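Local atomic coordinates of parahox neighbor (Phaeodactylum tricornutum CCAP 1055/1, PDB entry 5Z5M), a protein that probably catalyses the last two steps from 5-hydroxyisourate to (S)-allantoin, hydrolysis and then stereoselective decarboxylation, in one fused chain. Residues Q122-A134 / A158-L171. Numbering follows the deposited sequence.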
ATOM      1  N   GLN A 122      29.289  26.316  -8.759  1.00 18.38           N
ATOM      2  CA  GLN A 122      27.985  26.828  -9.146  1.00 20.43           C
ATOM      3  C   GLN A 122      27.116  27.181  -7.938  1.00 19.69           C
ATOM      4  O   GLN A 122      26.185  27.975  -8.060  1.00 30.66           O
ATOM      5  CB  GLN A 122      27.266  25.815 -10.045  1.00 33.21           C
ATOM      6  CG  GLN A 122      27.102  24.436  -9.439  1.00 27.97           C
ATOM      7  CD  GLN A 122      26.792  23.370 -10.483  1.00 39.90           C
ATOM      8  OE1 GLN A 122      27.362  23.365 -11.577  1.00 32.80           O
ATOM      9  NE2 GLN A 122      25.882  22.465 -10.150  1.00 35.05           N
ATOM     10  N   CYS A 123      27.431  26.611  -6.777  1.00 20.73           N
ATOM     11  CA  CYS A 123      26.608  26.816  -5.578  1.00 14.20           C
ATOM     12  C   CYS A 123      27.127  27.892  -4.620  1.00 28.27           C
ATOM     13  O   CYS A 123      26.342  28.535  -3.921  1.00 29.12           O
ATOM     14  CB  CYS A 123      26.461  25.498  -4.813  1.00 19.06           C
ATOM     15  SG  CYS A 123      25.275  24.377  -5.551  1.00 25.38           S
ATOM     16  N   GLY A 124      28.442  28.077  -4.572  1.00 27.44           N
ATOM     17  CA  GLY A 124      29.028  29.059  -3.681  1.00 25.04           C
ATOM     18  C   GLY A 124      29.303  28.510  -2.294  1.00 34.50           C
ATOM     19  O   GLY A 124      29.775  29.231  -1.415  1.00 29.88           O
ATOM     20  N   PHE A 125      28.995  27.231  -2.096  1.00 24.00           N
ATOM     21  CA  PHE A 125      29.287  26.540  -0.841  1.00 21.36           C
ATOM     22  C   PHE A 125      29.661  25.090  -1.157  1.00 16.04           C
ATOM     23  O   PHE A 125      29.334  24.591  -2.232  1.00 20.29           O
ATOM     24  CB  PHE A 125      28.093  26.615   0.126  1.00 20.67           C
ATOM     25  CG  PHE A 125      26.776  26.257  -0.500  1.00 19.27           C
ATOM     26  CD1 PHE A 125      25.955  27.241  -1.025  1.00 13.74           C
ATOM     27  CD2 PHE A 125      26.359  24.936  -0.565  1.00 12.45           C
ATOM     28  CE1 PHE A 125      24.744  26.919  -1.604  1.00 18.48           C
ATOM     29  CE2 PHE A 125      25.151  24.605  -1.143  1.00 15.56           C
ATOM     30  CZ  PHE A 125      24.341  25.598  -1.665  1.00 17.51           C
ATOM     31  N   PRO A 126      30.370  24.416  -0.236  1.00 16.33           N
ATOM     32  CA  PRO A 126      30.835  23.056  -0.533  1.00 24.25           C
ATOM     33  C   PRO A 126      29.727  22.002  -0.529  1.00 24.65           C
ATOM     34  O   PRO A 126      28.659  22.204   0.050  1.00 14.73           O
ATOM     35  CB  PRO A 126      31.849  22.777   0.586  1.00 25.64           C
ATOM     36  CG  PRO A 126      31.480  23.705   1.684  1.00 22.47           C
ATOM     37  CD  PRO A 126      30.941  24.933   1.023  1.00 22.77           C
ATOM     38  N   PHE A 127      29.991  20.883  -1.194  1.00 13.64           N
ATOM     39  CA  PHE A 127      29.070  19.758  -1.188  1.00 14.99           C
ATOM     40  C   PHE A 127      29.059  19.129   0.192  1.00 17.82           C
ATOM     41  O   PHE A 127      30.095  18.695   0.696  1.00 17.66           O
ATOM     42  CB  PHE A 127      29.467  18.728  -2.246  1.00 16.48           C
ATOM     43  CG  PHE A 127      28.611  17.495  -2.251  1.00 15.11           C
ATOM     44  CD1 PHE A 127      27.363  17.504  -2.855  1.00 14.43           C
ATOM     45  CD2 PHE A 127      29.059  16.325  -1.671  1.00 17.15           C
ATOM     46  CE1 PHE A 127      26.573  16.365  -2.869  1.00 11.53           C
ATOM     47  CE2 PHE A 127      28.274  15.181  -1.681  1.00 11.64           C
ATOM     48  CZ  PHE A 127      27.031  15.205  -2.285  1.00 15.39           C
ATOM     49  N   ILE A 128      27.881  19.086   0.800  1.00 17.66           N
ATOM     50  CA  ILE A 128      27.728  18.535   2.135  1.00 15.67           C
ATOM     51  C   ILE A 128      26.789  17.334   2.100  1.00 12.75           C
ATOM     52  O   ILE A 128      25.720  17.388   1.491  1.00 14.77           O
ATOM     53  CB  ILE A 128      27.199  19.602   3.116  1.00 17.26           C
ATOM     54  CG1 ILE A 128      28.139  20.808   3.128  1.00 18.26           C
ATOM     55  CG2 ILE A 128      27.039  19.025   4.522  1.00 16.16           C
ATOM     56  CD1 ILE A 128      27.604  21.993   3.906  1.00 17.78           C
ATOM     57  N   LEU A 129      27.205  16.245   2.738  1.00 12.73           N
ATOM     58  CA  LEU A 129      26.413  15.022   2.774  1.00 16.82           C
ATOM     59  C   LEU A 129      26.491  14.354   4.144  1.00 21.74           C
ATOM     60  O   LEU A 129      27.573  13.979   4.601  1.00 25.75           O
ATOM     61  CB  LEU A 129      26.879  14.047   1.688  1.00 13.87           C
ATOM     62  CG  LEU A 129      26.058  12.762   1.581  1.00 13.18           C
ATOM     63  CD1 LEU A 129      24.610  13.069   1.211  1.00 22.38           C
ATOM     64  CD2 LEU A 129      26.670  11.803   0.574  1.00 22.64           C
ATOM     65  N   ALA A 130      25.342  14.218   4.797  1.00 14.42           N
ATOM     66  CA  ALA A 130      25.275  13.578   6.105  1.00 23.24           C
ATOM     67  C   ALA A 130      24.744  12.155   5.994  1.00 27.16           C
ATOM     68  O   ALA A 130      23.533  11.935   6.002  1.00 43.54           O
ATOM     69  CB  ALA A 130      24.401  14.386   7.043  1.00 22.97           C
ATOM     70  N   VAL A 131      25.647  11.189   5.877  1.00 29.05           N
ATOM     71  CA  VAL A 131      25.253   9.786   5.809  1.00 51.29           C
ATOM     72  C   VAL A 131      26.098   8.960   6.779  1.00 52.03           C
ATOM     73  O   VAL A 131      27.310   9.163   6.890  1.00 39.58           O
ATOM     74  CB  VAL A 131      25.400   9.207   4.373  1.00 50.22           C
ATOM     75  CG1 VAL A 131      25.108   7.704   4.350  1.00 53.09           C
ATOM     76  CG2 VAL A 131      24.502   9.946   3.394  1.00 46.10           C
ATOM     77  N   ARG A 132      25.450   8.054   7.503  1.00 43.79           N
ATOM     78  CA  ARG A 132      26.150   7.145   8.400  1.00 51.31           C
ATOM     79  C   ARG A 132      26.813   6.015   7.623  1.00 39.81           C
ATOM     80  O   ARG A 132      26.130   5.213   6.985  1.00 34.43           O
ATOM     81  CB  ARG A 132      25.182   6.579   9.439  1.00 28.70           C
ATOM     82  CG  ARG A 132      24.698   7.620  10.422  1.00 37.81           C
ATOM     83  CD  ARG A 132      23.843   7.008  11.504  1.00 46.84           C
ATOM     84  NE  ARG A 132      23.519   7.989  12.534  1.00 26.31           N
ATOM     85  CZ  ARG A 132      24.251   8.195  13.623  1.00 35.91           C
ATOM     86  NH1 ARG A 132      25.355   7.490  13.827  1.00 32.92           N
ATOM     87  NH2 ARG A 132      23.878   9.108  14.509  1.00 21.06           N
ATOM     88  N   ASN A 133      28.141   5.964   7.692  1.00 41.04           N
ATOM     89  CA  ASN A 133      28.938   4.960   6.987  1.00 62.42           C
ATOM     90  C   ASN A 133      28.577   4.878   5.509  1.00 52.73           C
ATOM     91  O   ASN A 133      28.127   3.840   5.020  1.00 32.41           O
ATOM     92  CB  ASN A 133      28.779   3.586   7.642  1.00 40.42           C
ATOM     93  N   ALA A 134      28.776   5.988   4.807  1.00 46.14           N
ATOM     94  CA  ALA A 134      28.414   6.083   3.401  1.00 41.88           C
ATOM     95  C   ALA A 134      29.348   5.261   2.523  1.00 35.09           C
ATOM     96  O   ALA A 134      30.564   5.273   2.708  1.00 38.20           O
ATOM     97  CB  ALA A 134      28.418   7.538   2.956  1.00 42.34           C
ATOM     98  N   ALA A 158      21.569  21.566   1.528  1.00 10.69           N
ATOM     99  CA  ALA A 158      22.795  21.670   2.315  1.00 12.45           C
ATOM    100  C   ALA A 158      22.481  21.966   3.778  1.00  8.80           C
ATOM    101  O   ALA A 158      23.094  21.399   4.682  1.00  9.99           O
ATOM    102  CB  ALA A 158      23.705  22.747   1.740  1.00 14.10           C
ATOM    103  N   LEU A 159      21.531  22.864   4.002  1.00 12.26           N
ATOM    104  CA  LEU A 159      21.144  23.226   5.361  1.00 11.47           C
ATOM    105  C   LEU A 159      20.506  22.039   6.079  1.00 10.10           C
ATOM    106  O   LEU A 159      20.713  21.853   7.275  1.00 16.42           O
ATOM    107  CB  LEU A 159      20.188  24.420   5.355  1.00 13.04           C
ATOM    108  CG  LEU A 159      20.796  25.787   5.026  1.00 22.71           C
ATOM    109  CD1 LEU A 159      19.703  26.832   4.871  1.00 19.39           C
ATOM    110  CD2 LEU A 159      21.802  26.213   6.086  1.00 18.38           C
ATOM    111  N   GLU A 160      19.739  21.234   5.352  1.00 10.73           N
ATOM    112  CA  GLU A 160      19.188  20.005   5.925  1.00  8.33           C
ATOM    113  C   GLU A 160      20.323  19.069   6.331  1.00  8.93           C
ATOM    114  O   GLU A 160      20.279  18.459   7.398  1.00  8.66           O
ATOM    115  CB  GLU A 160      18.240  19.316   4.936  1.00 12.60           C
ATOM    116  CG  GLU A 160      16.904  20.036   4.774  1.00 18.26           C
ATOM    117  CD  GLU A 160      16.016  19.446   3.687  1.00 39.00           C
ATOM    118  OE1 GLU A 160      16.467  18.537   2.948  1.00 27.39           O
ATOM    119  OE2 GLU A 160      14.855  19.897   3.579  1.00 27.50           O
ATOM    120  N   GLN A 161      21.350  18.976   5.486  1.00 10.95           N
ATOM    121  CA  GLN A 161      22.503  18.134   5.783  1.00 13.45           C
ATOM    122  C   GLN A 161      23.270  18.605   7.026  1.00  9.19           C
ATOM    123  O   GLN A 161      23.695  17.777   7.831  1.00  9.74           O
ATOM    124  CB  GLN A 161      23.451  18.062   4.576  1.00 11.71           C
ATOM    125  CG  GLN A 161      22.820  17.493   3.291  1.00 11.21           C
ATOM    126  CD  GLN A 161      22.345  16.047   3.419  1.00 18.61           C
ATOM    127  OE1 GLN A 161      23.040  15.191   3.967  1.00 15.91           O
ATOM    128  NE2 GLN A 161      21.154  15.773   2.906  1.00 24.28           N
ATOM    129  N   VAL A 162      23.447  19.917   7.212  1.00  7.71           N
ATOM    130  CA  VAL A 162      24.211  20.364   8.376  1.00 10.21           C
ATOM    131  C   VAL A 162      23.442  20.103   9.677  1.00  8.81           C
ATOM    132  O   VAL A 162      24.051  19.815  10.702  1.00 10.57           O
ATOM    133  CB  VAL A 162      24.612  21.868   8.305  1.00 12.98           C
ATOM    134  CG1 VAL A 162      25.428  22.146   7.049  1.00 13.57           C
ATOM    135  CG2 VAL A 162      23.407  22.776   8.384  1.00 22.92           C
ATOM    136  N   HIS A 163      22.115  20.178   9.635  1.00  7.36           N
ATOM    137  CA  HIS A 163      21.318  19.863  10.819  1.00  7.33           C
ATOM    138  C   HIS A 163      21.434  18.387  11.143  1.00  7.42           C
ATOM    139  O   HIS A 163      21.428  18.003  12.307  1.00 10.50           O
ATOM    140  CB  HIS A 163      19.845  20.231  10.626  1.00  6.86           C
ATOM    141  CG  HIS A 163      19.592  21.707  10.575  1.00 13.27           C
ATOM    142  ND1 HIS A 163      20.115  22.583  11.498  1.00 15.24           N
ATOM    143  CD2 HIS A 163      18.859  22.454   9.717  1.00 13.50           C
ATOM    144  CE1 HIS A 163      19.723  23.811  11.209  1.00 18.03           C
ATOM    145  NE2 HIS A 163      18.954  23.758  10.134  1.00 17.36           N
ATOM    146  N   LYS A 164      21.531  17.558  10.105  1.00  6.38           N
ATOM    147  CA  LYS A 164      21.664  16.123  10.306  1.00  7.35           C
ATOM    148  C   LYS A 164      23.018  15.814  10.932  1.00  7.70           C
ATOM    149  O   LYS A 164      23.134  14.914  11.750  1.00  9.64           O
ATOM    150  CB  LYS A 164      21.501  15.370   8.984  1.00 10.49           C
ATOM    151  CG  LYS A 164      20.074  15.302   8.477  1.00 14.07           C
ATOM    152  CD  LYS A 164      20.035  15.001   6.983  1.00 24.83           C
ATOM    153  CE  LYS A 164      20.524  13.596   6.682  1.00 22.15           C
ATOM    154  NZ  LYS A 164      20.332  13.232   5.247  1.00 21.84           N
ATOM    155  N   ILE A 165      24.038  16.564  10.531  1.00 10.11           N
ATOM    156  CA  ILE A 165      25.376  16.397  11.084  1.00 14.34           C
ATOM    157  C   ILE A 165      25.415  16.868  12.538  1.00  7.16           C
ATOM    158  O   ILE A 165      26.055  16.246  13.386  1.00 12.64           O
ATOM    159  CB  ILE A 165      26.417  17.156  10.234  1.00 13.06           C
ATOM    160  CG1 ILE A 165      26.595  16.443   8.895  1.00 20.23           C
ATOM    161  CG2 ILE A 165      27.749  17.252  10.961  1.00 18.42           C
ATOM    162  CD1 ILE A 165      27.291  17.260   7.843  1.00 27.01           C
ATOM    163  N   ALA A 166      24.692  17.944  12.828  1.00 10.31           N
ATOM    164  CA  ALA A 166      24.597  18.458  14.185  1.00  9.17           C
ATOM    165  C   ALA A 166      23.982  17.405  15.103  1.00 12.46           C
ATOM    166  O   ALA A 166      24.450  17.190  16.219  1.00  7.23           O
ATOM    167  CB  ALA A 166      23.778  19.736  14.213  1.00 10.55           C
ATOM    168  N   TRP A 167      22.940  16.747  14.606  1.00  6.29           N
ATOM    169  CA  TRP A 167      22.256  15.689  15.342  1.00  7.32           C
ATOM    170  C   TRP A 167      23.209  14.529  15.625  1.00  8.74           C
ATOM    171  O   TRP A 167      23.228  13.998  16.735  1.00 10.85           O
ATOM    172  CB  TRP A 167      21.037  15.216  14.548  1.00  5.35           C
ATOM    173  CG  TRP A 167      20.271  14.078  15.156  1.00  9.74           C
ATOM    174  CD1 TRP A 167      20.061  12.853  14.603  1.00  7.00           C
ATOM    175  CD2 TRP A 167      19.596  14.070  16.422  1.00  9.24           C
ATOM    176  NE1 TRP A 167      19.302  12.071  15.445  1.00  5.45           N
ATOM    177  CE2 TRP A 167      18.996  12.801  16.568  1.00  6.33           C
ATOM    178  CE3 TRP A 167      19.436  15.011  17.444  1.00  9.95           C
ATOM    179  CZ2 TRP A 167      18.262  12.445  17.693  1.00 13.30           C
ATOM    180  CZ3 TRP A 167      18.691  14.657  18.562  1.00  7.68           C
ATOM    181  CH2 TRP A 167      18.118  13.387  18.677  1.00 16.42           C
ATOM    182  N   MET A 168      24.015  14.158  14.627  1.00  7.94           N
ATOM    183  CA  MET A 168      24.993  13.084  14.798  1.00 15.18           C
ATOM    184  C   MET A 168      26.036  13.433  15.854  1.00  8.39           C
ATOM    185  O   MET A 168      26.456  12.577  16.625  1.00 13.63           O
ATOM    186  CB  MET A 168      25.686  12.762  13.469  1.00  9.94           C
ATOM    187  CG  MET A 168      24.770  12.143  12.438  1.00 24.85           C
ATOM    188  SD  MET A 168      25.620  11.841  10.877  1.00 31.61           S
ATOM    189  CE  MET A 168      24.253  11.286   9.861  1.00 27.68           C
ATOM    190  N   ARG A 169      26.452  14.692  15.892  1.00 10.60           N
ATOM    191  CA  ARG A 169      27.458  15.108  16.861  1.00 13.37           C
ATOM    192  C   ARG A 169      26.895  15.154  18.279  1.00 12.22           C
ATOM    193  O   ARG A 169      27.574  14.771  19.235  1.00 13.69           O
ATOM    194  CB  ARG A 169      28.033  16.467  16.477  1.00 16.16           C
ATOM    195  CG  ARG A 169      28.937  16.414  15.262  1.00 16.73           C
ATOM    196  CD  ARG A 169      29.293  17.813  14.798  1.00 22.74           C
ATOM    197  NE  ARG A 169      30.237  17.791  13.688  1.00 25.18           N
ATOM    198  CZ  ARG A 169      30.528  18.847  12.939  1.00 36.41           C
ATOM    199  NH1 ARG A 169      29.943  20.015  13.177  1.00 29.15           N
ATOM    200  NH2 ARG A 169      31.401  18.734  11.949  1.00 19.85           N
ATOM    201  N   LEU A 170      25.656  15.622  18.409  1.00 11.80           N
ATOM    202  CA  LEU A 170      24.972  15.651  19.702  1.00 10.90           C
ATOM    203  C   LEU A 170      24.835  14.243  20.273  1.00 17.91           C
ATOM    204  O   LEU A 170      25.041  14.026  21.466  1.00 15.00           O
ATOM    205  CB  LEU A 170      23.587  16.296  19.576  1.00  9.94           C
ATOM    206  CG  LEU A 170      23.515  17.823  19.509  1.00 20.47           C
ATOM    207  CD1 LEU A 170      22.123  18.271  19.084  1.00 19.94           C
ATOM    208  CD2 LEU A 170      23.888  18.442  20.859  1.00 18.15           C
ATOM    209  N   LEU A 171      24.482  13.291  19.412  1.00 14.04           N
ATOM    210  CA  LEU A 171      24.296  11.898  19.829  1.00 12.67           C
ATOM    211  C   LEU A 171      25.597  11.272  20.335  1.00 20.41           C
ATOM    212  O   LEU A 171      25.582  10.431  21.239  1.00 17.22           O
ATOM    213  CB  LEU A 171      23.736  11.061  18.677  1.00 14.58           C
ATOM    214  CG  LEU A 171      22.235  11.177  18.396  1.00 17.62           C
ATOM    215  CD1 LEU A 171      21.869  10.377  17.161  1.00 13.51           C
ATOM    216  CD2 LEU A 171      21.423  10.702  19.587  1.00 13.85           C
TER
HETATM  217  O   HOH W   1      26.315   9.763  16.273  1.00 20.86           O
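Gln-161 and Ala-130 make the one direct hydrogen bond between residues 122-134, largely an extended chain after helix 106-123, and residues 158-171, part of helix 151-173. Ala-130 N reaches Gln-161 OE1 at 2.6 Å, nearly straight (170°) and in the carbonyl plane. A bend at chi2 (-62°) turns the amide of Gln-161 back to this N-H, while its CG lies against Ile-128 O, a carbonyl whose hydrogen bond comes from Arg-146. A leucine in place of Gln-161 would probably leave the buried Ala-130 N-H without its acceptor.

Apolar packing flanks this bond. The small methyl of Ala-130 lets the backbone come close, its CB lying 3.5 Å from Ile-165 CG1. Branched Ile-128 splits its contacts: CG2 meets Ile-165 CD1, the two side chains crossing at about a right angle, and CD1 meets Val-162 CG1. Earlier in the chain, Phe-125 CE2 touches Ala-158 CB at 3.7 Å.

Near the C-terminal end of 122-134, extended Arg-132 runs antiparallel to Met-168, whose unbranched chain puts CE 3.7 Å from Arg-132 CG and CG over one guanidinium face. Water 1 joins Arg-132 NH2 (3.1 Å) to Met-168 O, and Gln-263 of a second subunit packs on this arginine. The chemistry thus implies an apolar seam in the decarboxylase domain, fixed in register by one amide oxygen, with the arginine charge kept where water reaches it.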